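Local structure of serine protease (Nocardiopsis alba, 2OUA) at residues Phe52-Phe57 with Asn180-Arg185. The protein probably cleaves proteins as an acid-stable, secreted serine endopeptidase of the S1 family, this chain being the mature protease domain. Sequence-based numbering, arbitrary orientation.
Sequences FERSVF and NSWNLR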
# COMPACT_ATOMS: atom_id res chain seq x y z
N PHE A 52 -11.90 -7.56 2.97
CA PHE A 52 -11.69 -6.83 1.73
C PHE A 52 -13.06 -6.40 1.22
O PHE A 52 -13.86 -7.23 0.76
CB PHE A 52 -11.00 -7.72 0.68
CG PHE A 52 -9.50 -7.77 0.82
CD1 PHE A 52 -8.91 -8.51 1.84
CD2 PHE A 52 -8.69 -7.06 -0.06
CE1 PHE A 52 -7.52 -8.54 1.98
CE2 PHE A 52 -7.29 -7.08 0.08
CZ PHE A 52 -6.71 -7.82 1.10
N GLU A 53 -13.34 -5.10 1.32
CA GLU A 53 -14.62 -4.54 0.87
C GLU A 53 -14.57 -4.27 -0.63
O GLU A 53 -15.55 -4.48 -1.34
CB GLU A 53 -14.91 -3.24 1.61
CG GLU A 53 -16.17 -2.53 1.13
CD GLU A 53 -16.48 -1.25 1.89
OE1 GLU A 53 -17.45 -0.56 1.52
OE2 GLU A 53 -15.75 -0.93 2.85
N ARG A 54 -13.42 -3.81 -1.10
CA ARG A 54 -13.22 -3.51 -2.50
C ARG A 54 -11.90 -4.16 -2.92
O ARG A 54 -10.95 -4.20 -2.13
CB ARG A 54 -13.12 -2.00 -2.73
CG ARG A 54 -14.35 -1.21 -2.34
CD ARG A 54 -15.32 -1.09 -3.49
NE ARG A 54 -16.31 -0.04 -3.25
CZ ARG A 54 -17.02 0.56 -4.20
NH1 ARG A 54 -16.85 0.22 -5.47
NH2 ARG A 54 -17.89 1.51 -3.88
N SER A 55 -11.84 -4.68 -4.14
CA SER A 55 -10.61 -5.28 -4.63
C SER A 55 -10.66 -5.46 -6.13
O SER A 55 -11.63 -5.99 -6.67
CB SER A 55 -10.36 -6.65 -3.98
OG SER A 55 -9.12 -7.19 -4.42
N VAL A 56 -9.61 -5.00 -6.80
CA VAL A 56 -9.50 -5.12 -8.25
C VAL A 56 -8.06 -5.51 -8.60
O VAL A 56 -7.12 -4.75 -8.35
CB VAL A 56 -9.85 -3.80 -8.98
CG1 VAL A 56 -9.62 -3.96 -10.48
CG2 VAL A 56 -11.30 -3.43 -8.71
N PHE A 57 -7.92 -6.70 -9.17
CA PHE A 57 -6.63 -7.24 -9.60
C PHE A 57 -6.93 -8.49 -10.43
O PHE A 57 -7.71 -9.34 -9.99
CB PHE A 57 -5.78 -7.64 -8.39
CG PHE A 57 -4.52 -8.37 -8.77
CD1 PHE A 57 -3.41 -7.67 -9.23
CD2 PHE A 57 -4.46 -9.76 -8.71
CE1 PHE A 57 -2.25 -8.35 -9.63
CE2 PHE A 57 -3.32 -10.45 -9.11
CZ PHE A 57 -2.21 -9.74 -9.58
N ASN A 180 -10.56 8.40 -4.85
CA ASN A 180 -11.59 9.00 -5.68
C ASN A 180 -12.68 8.02 -6.10
O ASN A 180 -13.86 8.23 -5.83
CB ASN A 180 -10.97 9.64 -6.92
CG ASN A 180 -10.02 10.78 -6.58
OD1 ASN A 180 -10.30 11.59 -5.70
ND2 ASN A 180 -8.90 10.85 -7.29
N SER A 181 -12.28 6.93 -6.76
CA SER A 181 -13.23 5.93 -7.23
C SER A 181 -14.10 5.31 -6.14
O SER A 181 -15.30 5.11 -6.33
CB SER A 181 -12.50 4.82 -7.99
OG SER A 181 -11.91 5.31 -9.18
N TRP A 182 -13.49 4.99 -5.00
CA TRP A 182 -14.23 4.36 -3.92
C TRP A 182 -14.67 5.29 -2.80
O TRP A 182 -15.09 4.83 -1.74
CB TRP A 182 -13.41 3.20 -3.35
CG TRP A 182 -13.12 2.12 -4.37
CD1 TRP A 182 -13.90 1.76 -5.43
CD2 TRP A 182 -12.00 1.23 -4.37
NE1 TRP A 182 -13.34 0.70 -6.09
CE2 TRP A 182 -12.17 0.35 -5.46
CE3 TRP A 182 -10.87 1.09 -3.56
CZ2 TRP A 182 -11.25 -0.66 -5.76
CZ3 TRP A 182 -9.95 0.08 -3.85
CH2 TRP A 182 -10.15 -0.78 -4.95
N ASN A 183 -14.58 6.60 -3.04
CA ASN A 183 -15.00 7.59 -2.06
C ASN A 183 -14.41 7.33 -0.68
O ASN A 183 -15.14 7.17 0.31
CB ASN A 183 -16.53 7.61 -1.97
CG ASN A 183 -17.18 7.76 -3.34
OD1 ASN A 183 -16.94 8.73 -4.05
ND2 ASN A 183 -18.02 6.79 -3.71
N LEU A 184 -13.09 7.29 -0.61
CA LEU A 184 -12.39 7.04 0.64
C LEU A 184 -11.69 8.31 1.12
O LEU A 184 -11.35 9.18 0.31
CB LEU A 184 -11.34 5.94 0.44
CG LEU A 184 -11.83 4.63 -0.19
CD1 LEU A 184 -10.64 3.70 -0.40
CD2 LEU A 184 -12.88 3.98 0.71
N ARG A 185 -11.48 8.40 2.42
CA ARG A 185 -10.81 9.56 3.00
C ARG A 185 -9.57 9.09 3.76
O ARG A 185 -9.66 8.33 4.72
CB ARG A 185 -11.76 10.31 3.94
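At the bulged strand 48-56 of the N-terminal half of this chymotrypsin-like protease, Arg-54 lies across one face of Trp-182, the residue that follows the C-terminal helix 176-181. The CB of Arg-54 sits 3.6 Å from the centroid of the Trp-182 six-membered ring and 5° off the ring normal, a CH-pi contact directly over the face. From there the side chain, bent at chi2 (-90°), runs over the indole toward its five-membered ring, the two side chains sliding past each other in opposite directions. Arg-54 CD lies 3.7 Å from Trp-182 NE1, and Arg-54 NH1 is 3.3 Å from Trp-182 CD1. The guanidinium plane is tilted 31° from the indole, and CD1 lies against one of its faces, toward the rim. Arginine suits this surface site because its methylenes cover the aromatic face while the charged end remains at the protein surface. At the edge of the indole, Val-56 CG2 packs 4.0 Å from Trp-182 CZ2; Ser-55, between Arg-54 and Val-56 in the strand, has its CB directed away from the tryptophan segment and hydrogen-bonds through OG to Gly-37 O. On the strand side, Glu-53 and Arg-54 form a classic beta bulge opposite Phe-64. Beyond Trp-182, Asn-183 takes positive phi, which asparagine tolerates well, as the C-prime residue of a Schellman motif. Through the tryptophan just after it, the C-terminal helix is tied to the N-terminal beta-barrel of the two-barrel chymotrypsin fold.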